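Local coordinates for Rho guanine nucleotide exchange factor 3 (Mus musculus, PDB 2Z0Q), which acts as a guanine nucleotide exchange factor for the small GTPases RhoA and RhoB, its DH-PH module being the part in this model, at residues P72-L77 against S106-Y111; V99-C104 against V161-L166; F64-S69 against C112-A117. One frame throughout, in Å; residues are numbered along the deposited sequence.

How the contacts relate
From the N terminus, the chain first reaches 64-69, where helix 57-64 gives way to helix 67-84, which carries 72-77. It then forms helix 95-101 with its 3-10 extension and enters helix 107-125. There 106-111 closes the inner loop, contact 1, and 112-117 closes the outer one, contact 3, so contact 1 nests within contact 3 on the same pair of helices. Contact 2 starts inside both loops, at 99-104, and closes later at 161-166 on helix 155-172, crossing both. Contacts 1 and 2 touch through L73, H74, W101 and Y163, while Y111 of contact 1 packs on T66 and L67 of contact 3. They tie helices 67-84, 95-101, 107-125 and 155-172 of the DH bundle.

Contact 1. Residues P72-L77 against S106-Y111; sequences PLHEEL and SSYDSY
S107, in the first part of 106-111, meets L73 of helix 67-84 with its CB: L73 CD1 lies 3.9 Å from S107 CB. The same leucine methyl reaches the rim of the next residue, Y108, where L73 CD1 stands 4.2 Å from Y108 CE1 as the leucine and tyrosine side chains run past one another head to tail. Y108 then sends its hydroxyl across to H74, and H74 NE2 to Y108 OH is a short hydrogen bond of 2.5 Å. The imidazole takes the phenol at its edge, close to its own plane. The two rings meet at their rims with planes 82° apart, without stacking. H74 holds CG anti to its carbonyl carbon (chi1 -64°), which turns NE2 out toward the tyrosine although its CB does not aim there. The two short helical segments run roughly antiparallel (151°), their axes 13.3 Å apart at closest approach, a gap bridged mainly by L73, H74 and Y108 within the DH bundle. Through its other nitrogen, ND1, H74 is hydrogen-bonded to E31 of helix 15-51. Both ring nitrogens therefore have partners, which fixes the rotation of the imidazole, and the carboxylate would probably favour a proton on ND1.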
ATOM      1  N   PRO A  72      12.525  16.954   1.550  1.00 25.92           N
ATOM      2  CA  PRO A  72      13.149  17.918   2.463  1.00 24.54           C
ATOM      3  C   PRO A  72      13.012  17.554   3.947  1.00 23.51           C
ATOM      4  O   PRO A  72      13.890  17.876   4.739  1.00 23.14           O
ATOM      5  CB  PRO A  72      12.446  19.237   2.127  1.00 26.57           C
ATOM      6  CG  PRO A  72      11.999  19.032   0.703  1.00 26.14           C
ATOM      7  CD  PRO A  72      11.542  17.616   0.663  1.00 26.88           C
ATOM      8  N   LEU A  73      11.925  16.888   4.315  1.00 24.26           N
ATOM      9  CA  LEU A  73      11.707  16.505   5.725  1.00 23.74           C
ATOM     10  C   LEU A  73      12.811  15.576   6.253  1.00 24.27           C
ATOM     11  O   LEU A  73      13.299  15.717   7.374  1.00 21.65           O
ATOM     12  CB  LEU A  73      10.374  15.767   5.890  1.00 26.88           C
ATOM     13  CG  LEU A  73       9.149  16.383   5.233  1.00 28.34           C
ATOM     14  CD1 LEU A  73       7.926  15.607   5.665  1.00 30.59           C
ATOM     15  CD2 LEU A  73       9.061  17.843   5.601  1.00 29.49           C
ATOM     16  N   HIS A  74      13.148  14.601   5.430  1.00 22.59           N
ATOM     17  CA  HIS A  74      14.177  13.620   5.757  1.00 21.19           C
ATOM     18  C   HIS A  74      15.583  14.230   5.635  1.00 21.61           C
ATOM     19  O   HIS A  74      16.471  13.970   6.457  1.00 20.36           O
ATOM     20  CB  HIS A  74      13.936  12.384   4.869  1.00 19.14           C
ATOM     21  CG  HIS A  74      12.633  11.704   5.166  1.00 21.38           C
ATOM     22  ND1 HIS A  74      12.434  10.949   6.305  1.00 20.03           N
ATOM     23  CD2 HIS A  74      11.446  11.716   4.512  1.00 21.36           C
ATOM     24  CE1 HIS A  74      11.181  10.535   6.344  1.00 22.22           C
ATOM     25  NE2 HIS A  74      10.559  10.989   5.268  1.00 24.68           N
ATOM     26  N   GLU A  75      15.784  15.114   4.659  1.00 23.37           N
ATOM     27  CA  GLU A  75      17.072  15.760   4.543  1.00 23.54           C
ATOM     28  C   GLU A  75      17.311  16.576   5.791  1.00 24.07           C
ATOM     29  O   GLU A  75      18.441  16.646   6.278  1.00 23.57           O
ATOM     30  CB  GLU A  75      17.141  16.674   3.301  1.00 25.67           C
ATOM     31  CG  GLU A  75      17.070  15.914   1.983  1.00 25.93           C
ATOM     32  CD  GLU A  75      17.077  16.844   0.764  1.00 31.65           C
ATOM     33  OE1 GLU A  75      16.158  17.683   0.636  1.00 30.54           O
ATOM     34  OE2 GLU A  75      18.013  16.721  -0.059  1.00 33.30           O
ATOM     35  N   GLU A  76      16.255  17.205   6.311  1.00 24.05           N
ATOM     36  CA  GLU A  76      16.403  18.001   7.519  1.00 24.59           C
ATOM     37  C   GLU A  76      16.775  17.100   8.690  1.00 21.04           C
ATOM     38  O   GLU A  76      17.651  17.448   9.466  1.00 21.31           O
ATOM     39  CB  GLU A  76      15.117  18.747   7.862  1.00 26.39           C
ATOM     40  CG  GLU A  76      15.231  19.594   9.119  1.00 31.84           C
ATOM     41  CD  GLU A  76      16.227  20.715   8.967  1.00 31.47           C
ATOM     42  OE1 GLU A  76      16.330  21.268   7.849  1.00 36.59           O
ATOM     43  OE2 GLU A  76      16.902  21.068   9.950  1.00 32.30           O
ATOM     44  N   LEU A  77      16.126  15.949   8.823  1.00 21.27           N
ATOM     45  CA  LEU A  77      16.477  15.094   9.958  1.00 19.79           C
ATOM     46  C   LEU A  77      17.918  14.606   9.807  1.00 18.87           C
ATOM     47  O   LEU A  77      18.709  14.643  10.743  1.00 19.12           O
ATOM     48  CB  LEU A  77      15.518  13.906  10.069  1.00 20.43           C
ATOM     49  CG  LEU A  77      15.952  12.900  11.134  1.00 20.25           C
ATOM     50  CD1 LEU A  77      16.060  13.565  12.493  1.00 20.94           C
ATOM     51  CD2 LEU A  77      14.978  11.724  11.112  1.00 20.08           C
ATOM     52  N   SER A 106       3.622  15.972   9.986  1.00 23.68           N
ATOM     53  CA  SER A 106       2.236  16.269   9.674  1.00 22.21           C
ATOM     54  C   SER A 106       2.029  16.146   8.136  1.00 23.68           C
ATOM     55  O   SER A 106       0.944  15.838   7.690  1.00 24.62           O
ATOM     56  CB  SER A 106       1.861  17.684  10.148  1.00 21.32           C
ATOM     57  OG  SER A 106       2.620  18.669   9.492  1.00 21.34           O
ATOM     58  N   SER A 107       3.068  16.395   7.348  1.00 25.36           N
ATOM     59  CA  SER A 107       2.944  16.266   5.884  1.00 27.61           C
ATOM     60  C   SER A 107       2.644  14.832   5.441  1.00 28.42           C
ATOM     61  O   SER A 107       2.139  14.614   4.327  1.00 27.95           O
ATOM     62  CB  SER A 107       4.212  16.752   5.199  1.00 26.20           C
ATOM     63  OG  SER A 107       4.481  18.089   5.551  1.00 32.71           O
ATOM     64  N   TYR A 108       2.929  13.836   6.286  1.00 28.53           N
ATOM     65  CA  TYR A 108       2.608  12.458   5.882  1.00 27.79           C
ATOM     66  C   TYR A 108       1.087  12.246   5.821  1.00 29.43           C
ATOM     67  O   TYR A 108       0.603  11.352   5.138  1.00 28.07           O
ATOM     68  CB  TYR A 108       3.241  11.434   6.830  1.00 27.40           C
ATOM     69  CG  TYR A 108       4.622  11.014   6.398  1.00 25.35           C
ATOM     70  CD1 TYR A 108       5.682  11.912   6.380  1.00 25.71           C
ATOM     71  CD2 TYR A 108       4.842   9.723   5.917  1.00 29.06           C
ATOM     72  CE1 TYR A 108       6.968  11.528   5.878  1.00 27.17           C
ATOM     73  CE2 TYR A 108       6.091   9.330   5.413  1.00 28.14           C
ATOM     74  CZ  TYR A 108       7.140  10.230   5.395  1.00 27.84           C
ATOM     75  OH  TYR A 108       8.335   9.806   4.874  1.00 28.66           O
ATOM     76  N   ASP A 109       0.327  13.074   6.539  1.00 30.07           N
ATOM     77  CA  ASP A 109      -1.119  12.952   6.524  1.00 31.69           C
ATOM     78  C   ASP A 109      -1.629  13.222   5.103  1.00 32.68           C
ATOM     79  O   ASP A 109      -2.367  12.415   4.533  1.00 33.89           O
ATOM     80  CB  ASP A 109      -1.741  13.963   7.489  1.00 33.81           C
ATOM     81  CG  ASP A 109      -3.222  13.782   7.646  1.00 34.16           C
ATOM     82  OD1 ASP A 109      -3.659  12.631   7.753  1.00 35.27           O
ATOM     83  OD2 ASP A 109      -3.952  14.801   7.683  1.00 37.64           O
ATOM     84  N   SER A 110      -1.210  14.357   4.553  1.00 32.72           N
ATOM     85  CA  SER A 110      -1.587  14.785   3.212  1.00 34.04           C
ATOM     86  C   SER A 110      -1.156  13.720   2.205  1.00 33.73           C
ATOM     87  O   SER A 110      -1.939  13.281   1.365  1.00 34.93           O
ATOM     88  CB  SER A 110      -0.899  16.121   2.918  1.00 34.72           C
ATOM     89  OG  SER A 110      -1.252  16.642   1.649  1.00 35.79           O
ATOM     90  N   TYR A 111       0.097  13.289   2.317  1.00 33.74           N
ATOM     91  CA  TYR A 111       0.641  12.280   1.422  1.00 32.33           C
ATOM     92  C   TYR A 111      -0.103  10.948   1.454  1.00 32.30           C
ATOM     93  O   TYR A 111      -0.508  10.416   0.414  1.00 30.63           O
ATOM     94  CB  TYR A 111       2.103  12.025   1.762  1.00 33.03           C
ATOM     95  CG  TYR A 111       2.721  11.002   0.857  1.00 34.11           C
ATOM     96  CD1 TYR A 111       2.949  11.290  -0.486  1.00 35.74           C
ATOM     97  CD2 TYR A 111       3.046   9.744   1.328  1.00 34.21           C
ATOM     98  CE1 TYR A 111       3.492  10.332  -1.339  1.00 37.08           C
ATOM     99  CE2 TYR A 111       3.594   8.774   0.479  1.00 36.07           C
ATOM    100  CZ  TYR A 111       3.813   9.076  -0.842  1.00 36.57           C
ATOM    101  OH  TYR A 111       4.363   8.125  -1.684  1.00 40.63           O
TER

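Contact 2. Residues V99-C104 against V161-L166; sequences VGWLPC and VKYPLL
W101 and Y163 meet in an offset edge-to-face (T-shaped) aromatic pair inside the DH domain, the elongated all-helical bundle of Rho exchange factors. The indole presents the edge of its six-membered ring to the face of the phenol, with centroids 5.8 Å apart and planes at 70°. The far corner of the benzo ring does the touching: W101 CH2 is 3.9 Å from Y163 CZ and 3.5 Å from Y163 OH, so the contact falls at the hydroxyl end of the tyrosine. The indole runs in across the long direction of the phenol. W101, on helix 95-101, has CG anti to the backbone N (chi1 175°), and this swings the indole away from its own helix toward helix 155-172, from which Y163 points back.

One shell out, each ring is held by its polar end. W101 NE1 donates to the carbonyl of L73 on helix 67-84, and Y163 OH hydrogen-bonds the carboxylate of E31 on helix 15-51. These two bonds reach different helices, so the aromatic pair links four helices of the bundle rather than two. Both residues are buried, and the bonds give their polar atoms partners in the interior. L77 of helix 67-84 packs on the indole, while H74 of that helix and I191 of helix 180-213 pack on the tyrosine.

Beyond W101 the chain tightens into a 3-10 segment, 102-104, in which C104 N bonds back to W101 O at 3.0 Å. The turn brings C104 back over the indole of W101, with C104 SG 3.2 Å above the ring plane of W101 and displaced toward the rim.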
ATOM      1  N   VAL A  99      12.512  14.803  18.948  1.00 15.32           N
ATOM      2  CA  VAL A  99      11.341  15.495  19.463  1.00 15.82           C
ATOM      3  C   VAL A  99      11.075  16.812  18.705  1.00 15.70           C
ATOM      4  O   VAL A  99       9.935  17.130  18.387  1.00 15.79           O
ATOM      5  CB  VAL A  99      11.492  15.753  20.953  1.00 15.93           C
ATOM      6  CG1 VAL A  99      10.327  16.690  21.442  1.00 15.95           C
ATOM      7  CG2 VAL A  99      11.395  14.390  21.702  1.00 17.23           C
ATOM      8  N   GLY A 100      12.125  17.566  18.386  1.00 16.79           N
ATOM      9  CA  GLY A 100      11.895  18.801  17.639  1.00 17.99           C
ATOM     10  C   GLY A 100      11.525  18.607  16.181  1.00 17.20           C
ATOM     11  O   GLY A 100      10.871  19.461  15.563  1.00 18.10           O
ATOM     12  N   TRP A 101      11.956  17.495  15.595  1.00 18.21           N
ATOM     13  CA  TRP A 101      11.671  17.217  14.192  1.00 17.11           C
ATOM     14  C   TRP A 101      10.295  16.612  13.940  1.00 17.00           C
ATOM     15  O   TRP A 101       9.675  16.898  12.934  1.00 17.82           O
ATOM     16  CB  TRP A 101      12.768  16.278  13.630  1.00 17.89           C
ATOM     17  CG  TRP A 101      12.548  15.797  12.222  1.00 18.55           C
ATOM     18  CD1 TRP A 101      12.836  16.475  11.055  1.00 19.76           C
ATOM     19  CD2 TRP A 101      12.013  14.526  11.822  1.00 20.34           C
ATOM     20  NE1 TRP A 101      12.507  15.698   9.968  1.00 20.95           N
ATOM     21  CE2 TRP A 101      11.999  14.503  10.408  1.00 20.86           C
ATOM     22  CE3 TRP A 101      11.549  13.395  12.528  1.00 21.83           C
ATOM     23  CZ2 TRP A 101      11.534  13.389   9.672  1.00 21.63           C
ATOM     24  CZ3 TRP A 101      11.088  12.276  11.790  1.00 20.60           C
ATOM     25  CH2 TRP A 101      11.087  12.291  10.383  1.00 21.96           C
ATOM     26  N   LEU A 102       9.804  15.801  14.878  1.00 16.71           N
ATOM     27  CA  LEU A 102       8.505  15.147  14.712  1.00 18.23           C
ATOM     28  C   LEU A 102       7.310  15.917  14.127  1.00 16.35           C
ATOM     29  O   LEU A 102       6.539  15.354  13.354  1.00 17.41           O
ATOM     30  CB  LEU A 102       8.047  14.522  16.052  1.00 20.43           C
ATOM     31  CG  LEU A 102       8.946  13.426  16.569  1.00 24.27           C
ATOM     32  CD1 LEU A 102       8.385  12.817  17.833  1.00 24.25           C
ATOM     33  CD2 LEU A 102       9.093  12.409  15.458  1.00 27.58           C
ATOM     34  N   PRO A 103       7.112  17.170  14.526  1.00 17.38           N
ATOM     35  CA  PRO A 103       5.979  17.939  14.003  1.00 17.89           C
ATOM     36  C   PRO A 103       5.930  18.024  12.450  1.00 18.90           C
ATOM     37  O   PRO A 103       4.864  18.148  11.890  1.00 17.83           O
ATOM     38  CB  PRO A 103       6.173  19.308  14.653  1.00 17.88           C
ATOM     39  CG  PRO A 103       6.767  18.954  15.952  1.00 17.41           C
ATOM     40  CD  PRO A 103       7.800  17.938  15.581  1.00 17.01           C
ATOM     41  N   CYS A 104       7.081  17.909  11.785  1.00 20.27           N
ATOM     42  CA  CYS A 104       7.077  18.002  10.334  1.00 21.96           C
ATOM     43  C   CYS A 104       6.438  16.790   9.693  1.00 22.31           C
ATOM     44  O   CYS A 104       6.095  16.820   8.513  1.00 23.18           O
ATOM     45  CB  CYS A 104       8.492  18.227   9.791  1.00 21.69           C
ATOM     46  SG  CYS A 104       9.437  16.766   9.574  1.00 26.00           S
ATOM     47  N   VAL A 161       5.986   3.753   9.422  1.00 16.04           N
ATOM     48  CA  VAL A 161       5.574   2.616  10.233  1.00 18.18           C
ATOM     49  C   VAL A 161       6.708   2.000  11.027  1.00 16.80           C
ATOM     50  O   VAL A 161       6.485   1.440  12.110  1.00 16.90           O
ATOM     51  CB  VAL A 161       4.888   1.548   9.305  1.00 17.01           C
ATOM     52  CG1 VAL A 161       4.917   0.140   9.918  1.00 22.18           C
ATOM     53  CG2 VAL A 161       3.492   1.988   9.013  1.00 19.00           C
ATOM     54  N   LYS A 162       7.921   2.140  10.499  1.00 17.28           N
ATOM     55  CA  LYS A 162       9.115   1.582  11.096  1.00 16.27           C
ATOM     56  C   LYS A 162       9.768   2.489  12.129  1.00 14.21           C
ATOM     57  O   LYS A 162      10.633   2.043  12.879  1.00 13.08           O
ATOM     58  CB  LYS A 162      10.141   1.247  10.002  1.00 19.10           C
ATOM     59  CG  LYS A 162      11.169   0.205  10.437  1.00 26.35           C
ATOM     60  CD  LYS A 162      12.075  -0.221   9.261  1.00 29.84           C
ATOM     61  CE  LYS A 162      13.177  -1.172   9.733  1.00 32.12           C
ATOM     62  NZ  LYS A 162      14.159  -1.394   8.640  1.00 34.62           N
ATOM     63  N   TYR A 163       9.336   3.751  12.248  1.00 13.07           N
ATOM     64  CA  TYR A 163      10.047   4.608  13.202  1.00 13.36           C
ATOM     65  C   TYR A 163       9.989   4.105  14.664  1.00 13.11           C
ATOM     66  O   TYR A 163      10.979   4.162  15.380  1.00 11.73           O
ATOM     67  CB  TYR A 163       9.547   6.067  13.132  1.00 13.04           C
ATOM     68  CG  TYR A 163      10.206   6.901  12.044  1.00 15.22           C
ATOM     69  CD1 TYR A 163      11.601   7.026  11.981  1.00 14.53           C
ATOM     70  CD2 TYR A 163       9.442   7.579  11.091  1.00 15.56           C
ATOM     71  CE1 TYR A 163      12.213   7.791  11.008  1.00 16.18           C
ATOM     72  CE2 TYR A 163      10.037   8.339  10.125  1.00 13.95           C
ATOM     73  CZ  TYR A 163      11.432   8.447  10.076  1.00 16.12           C
ATOM     74  OH  TYR A 163      12.046   9.188   9.084  1.00 16.96           O
ATOM     75  N   PRO A 164       8.810   3.628  15.129  1.00 13.50           N
ATOM     76  CA  PRO A 164       8.778   3.158  16.518  1.00 13.35           C
ATOM     77  C   PRO A 164       9.861   2.063  16.769  1.00 13.06           C
ATOM     78  O   PRO A 164      10.581   2.099  17.772  1.00 13.31           O
ATOM     79  CB  PRO A 164       7.346   2.622  16.672  1.00 13.86           C
ATOM     80  CG  PRO A 164       6.552   3.515  15.769  1.00 14.22           C
ATOM     81  CD  PRO A 164       7.472   3.627  14.525  1.00 12.90           C
ATOM     82  N   LEU A 165       9.956   1.114  15.846  1.00 12.63           N
ATOM     83  CA  LEU A 165      10.928   0.022  15.961  1.00 14.36           C
ATOM     84  C   LEU A 165      12.364   0.570  16.004  1.00 13.98           C
ATOM     85  O   LEU A 165      13.176   0.172  16.837  1.00 12.57           O
ATOM     86  CB  LEU A 165      10.760  -0.924  14.744  1.00 16.53           C
ATOM     87  CG  LEU A 165      11.722  -2.118  14.596  1.00 18.60           C
ATOM     88  CD1 LEU A 165      11.100  -3.157  13.581  1.00 19.16           C
ATOM     89  CD2 LEU A 165      13.067  -1.655  14.112  1.00 19.70           C
ATOM     90  N   LEU A 166      12.654   1.503  15.103  1.00 14.32           N
ATOM     91  CA  LEU A 166      14.005   2.064  15.016  1.00 13.99           C
ATOM     92  C   LEU A 166      14.379   2.907  16.227  1.00 13.71           C
ATOM     93  O   LEU A 166      15.503   2.813  16.728  1.00 10.63           O
ATOM     94  CB  LEU A 166      14.127   2.918  13.746  1.00 13.60           C
ATOM     95  CG  LEU A 166      13.988   2.250  12.399  1.00 17.97           C
ATOM     96  CD1 LEU A 166      13.837   3.366  11.272  1.00 19.43           C
ATOM     97  CD2 LEU A 166      15.252   1.401  12.170  1.00 18.05           C
TER

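Contact 3. Residues F64-S69 against C112-A117; sequences FGTLDS and CSNQVA
T66 and N114 are the two residues that touch across this contact, each pointing toward the other from opposite directions. The approach is polar. T66 OG1 lies 3.1 Å from N114 ND2 as modelled, but the amide of N114 is probably turned over, so the identity of the atom facing the threonine is doubtful. At T66, OG1 stands beside the backbone N (chi1 -45°) and CG2 beside the carbonyl carbon, and both branches come near the amide. With only 69 Å² buried between the segments, this is a small contact at the protein surface.

Hydrogen bonds within 64-69 shape the threonine's side of it. T66 O accepts twice from the residue three places on: from S69 N at 2.7 Å and from S69 OG, also at 2.7 Å. The hydroxyl approaches in the carbonyl plane, at an angle of 146° at the oxygen. This double grip pins the carbonyl of T66 where the chain turns into the weakly bonded beginning of helix 67-84. N114, for its part, lies within the long helix 107-125.

Apolar packing comes from the neighbours. Y111, a turn before N114, lies against T66 and L67, and L67 also packs on F152 and on L38 of helix 15-51.

Here the turn joining helices 57-64 and 67-84 lies against helix 107-125 in the elongated helical bundle of the DH domain.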
ATOM      1  N   PHE A  64       4.425  11.349  -8.708  1.00 40.00           N
ATOM      2  CA  PHE A  64       5.663  11.749  -8.029  1.00 40.77           C
ATOM      3  C   PHE A  64       5.589  13.143  -7.405  1.00 41.29           C
ATOM      4  O   PHE A  64       6.493  13.576  -6.680  1.00 39.25           O
ATOM      5  CB  PHE A  64       6.844  11.709  -9.013  1.00 40.92           C
ATOM      6  CG  PHE A  64       6.893  10.473  -9.857  1.00 39.96           C
ATOM      7  CD1 PHE A  64       5.981  10.287 -10.903  1.00 39.87           C
ATOM      8  CD2 PHE A  64       7.847   9.486  -9.615  1.00 38.92           C
ATOM      9  CE1 PHE A  64       6.021   9.136 -11.689  1.00 39.01           C
ATOM     10  CE2 PHE A  64       7.893   8.331 -10.400  1.00 38.69           C
ATOM     11  CZ  PHE A  64       6.977   8.160 -11.438  1.00 38.77           C
ATOM     12  N   GLY A  65       4.497  13.840  -7.692  1.00 43.04           N
ATOM     13  CA  GLY A  65       4.315  15.185  -7.189  1.00 44.91           C
ATOM     14  C   GLY A  65       4.440  15.378  -5.696  1.00 46.01           C
ATOM     15  O   GLY A  65       5.116  16.306  -5.245  1.00 48.30           O
ATOM     16  N   THR A  66       3.805  14.524  -4.907  1.00 46.62           N
ATOM     17  CA  THR A  66       3.894  14.707  -3.469  1.00 46.53           C
ATOM     18  C   THR A  66       5.193  14.231  -2.862  1.00 46.00           C
ATOM     19  O   THR A  66       5.652  14.802  -1.871  1.00 45.47           O
ATOM     20  CB  THR A  66       2.757  14.015  -2.738  1.00 47.70           C
ATOM     21  OG1 THR A  66       1.523  14.284  -3.414  1.00 47.84           O
ATOM     22  CG2 THR A  66       2.671  14.559  -1.302  1.00 48.42           C
ATOM     23  N   LEU A  67       5.791  13.201  -3.454  1.00 46.08           N
ATOM     24  CA  LEU A  67       7.055  12.665  -2.948  1.00 47.38           C
ATOM     25  C   LEU A  67       8.068  13.774  -2.766  1.00 46.99           C
ATOM     26  O   LEU A  67       8.846  13.763  -1.816  1.00 47.51           O
ATOM     27  CB  LEU A  67       7.636  11.604  -3.894  1.00 47.27           C
ATOM     28  CG  LEU A  67       6.959  10.234  -3.945  1.00 48.41           C
ATOM     29  CD1 LEU A  67       7.756   9.353  -4.904  1.00 48.99           C
ATOM     30  CD2 LEU A  67       6.906   9.588  -2.551  1.00 48.76           C
ATOM     31  N   ASP A  68       8.049  14.739  -3.674  1.00 47.31           N
ATOM     32  CA  ASP A  68       8.961  15.871  -3.603  1.00 47.14           C
ATOM     33  C   ASP A  68       8.720  16.802  -2.430  1.00 44.95           C
ATOM     34  O   ASP A  68       9.542  17.665  -2.147  1.00 46.50           O
ATOM     35  CB  ASP A  68       8.932  16.683  -4.908  1.00 49.33           C
ATOM     36  CG  ASP A  68       9.864  16.117  -5.954  1.00 51.03           C
ATOM     37  OD1 ASP A  68      11.062  15.933  -5.632  1.00 51.06           O
ATOM     38  OD2 ASP A  68       9.400  15.849  -7.091  1.00 52.95           O
ATOM     39  N   SER A  69       7.593  16.680  -1.758  1.00 42.80           N
ATOM     40  CA  SER A  69       7.388  17.532  -0.605  1.00 39.99           C
ATOM     41  C   SER A  69       7.973  16.803   0.623  1.00 38.55           C
ATOM     42  O   SER A  69       8.309  17.426   1.627  1.00 38.58           O
ATOM     43  CB  SER A  69       5.907  17.828  -0.398  1.00 41.09           C
ATOM     44  OG  SER A  69       5.203  16.691   0.063  1.00 45.66           O
ATOM     45  N   CYS A 112      -0.254  10.366   2.637  1.00 31.66           N
ATOM     46  CA  CYS A 112      -0.935   9.083   2.715  1.00 33.39           C
ATOM     47  C   CYS A 112      -2.385   9.125   2.265  1.00 36.07           C
ATOM     48  O   CYS A 112      -2.935   8.100   1.851  1.00 34.69           O
ATOM     49  CB  CYS A 112      -0.846   8.519   4.126  1.00 34.42           C
ATOM     50  SG  CYS A 112       0.848   8.149   4.552  1.00 31.64           S
ATOM     51  N   SER A 113      -2.997  10.309   2.333  1.00 37.90           N
ATOM     52  CA  SER A 113      -4.396  10.446   1.929  1.00 40.36           C
ATOM     53  C   SER A 113      -4.569  10.428   0.407  1.00 40.60           C
ATOM     54  O   SER A 113      -5.621  10.034  -0.092  1.00 41.86           O
ATOM     55  CB  SER A 113      -5.009  11.742   2.507  1.00 41.07           C
ATOM     56  OG  SER A 113      -4.539  12.909   1.839  1.00 41.32           O
ATOM     57  N   ASN A 114      -3.547  10.851  -0.330  1.00 41.12           N
ATOM     58  CA  ASN A 114      -3.651  10.871  -1.787  1.00 41.24           C
ATOM     59  C   ASN A 114      -3.046   9.628  -2.424  1.00 39.91           C
ATOM     60  O   ASN A 114      -3.051   9.462  -3.656  1.00 41.17           O
ATOM     61  CB  ASN A 114      -2.974  12.125  -2.351  1.00 44.21           C
ATOM     62  CG  ASN A 114      -1.470  12.132  -2.138  1.00 46.32           C
ATOM     63  OD1 ASN A 114      -0.799  11.095  -2.273  1.00 47.21           O
ATOM     64  ND2 ASN A 114      -0.919  13.318  -1.835  1.00 47.12           N
ATOM     65  N   GLN A 115      -2.538   8.743  -1.577  1.00 36.88           N
ATOM     66  CA  GLN A 115      -1.915   7.519  -2.040  1.00 36.09           C
ATOM     67  C   GLN A 115      -2.911   6.621  -2.808  1.00 34.04           C
ATOM     68  O   GLN A 115      -2.543   6.032  -3.826  1.00 33.05           O
ATOM     69  CB  GLN A 115      -1.335   6.763  -0.836  1.00 38.06           C
ATOM     70  CG  GLN A 115      -0.281   5.728  -1.173  1.00 42.72           C
ATOM     71  CD  GLN A 115       1.048   6.344  -1.555  1.00 44.16           C
ATOM     72  OE1 GLN A 115       1.106   7.427  -2.149  1.00 46.54           O
ATOM     73  NE2 GLN A 115       2.127   5.645  -1.242  1.00 46.29           N
ATOM     74  N   VAL A 116      -4.163   6.519  -2.343  1.00 31.73           N
ATOM     75  CA  VAL A 116      -5.121   5.623  -3.034  1.00 30.76           C
ATOM     76  C   VAL A 116      -5.347   6.015  -4.486  1.00 30.52           C
ATOM     77  O   VAL A 116      -5.374   5.146  -5.366  1.00 31.32           O
ATOM     78  CB  VAL A 116      -6.504   5.512  -2.293  1.00 29.82           C
ATOM     79  CG1 VAL A 116      -7.240   6.823  -2.302  1.00 30.32           C
ATOM     80  CG2 VAL A 116      -7.364   4.457  -2.956  1.00 28.51           C
ATOM     81  N   ALA A 117      -5.497   7.311  -4.760  1.00 29.88           N
ATOM     82  CA  ALA A 117      -5.689   7.740  -6.144  1.00 28.65           C
ATOM     83  C   ALA A 117      -4.468   7.379  -7.000  1.00 29.16           C
ATOM     84  O   ALA A 117      -4.617   6.917  -8.123  1.00 28.87           O
ATOM     85  CB  ALA A 117      -5.956   9.241  -6.200  1.00 29.77           C
TER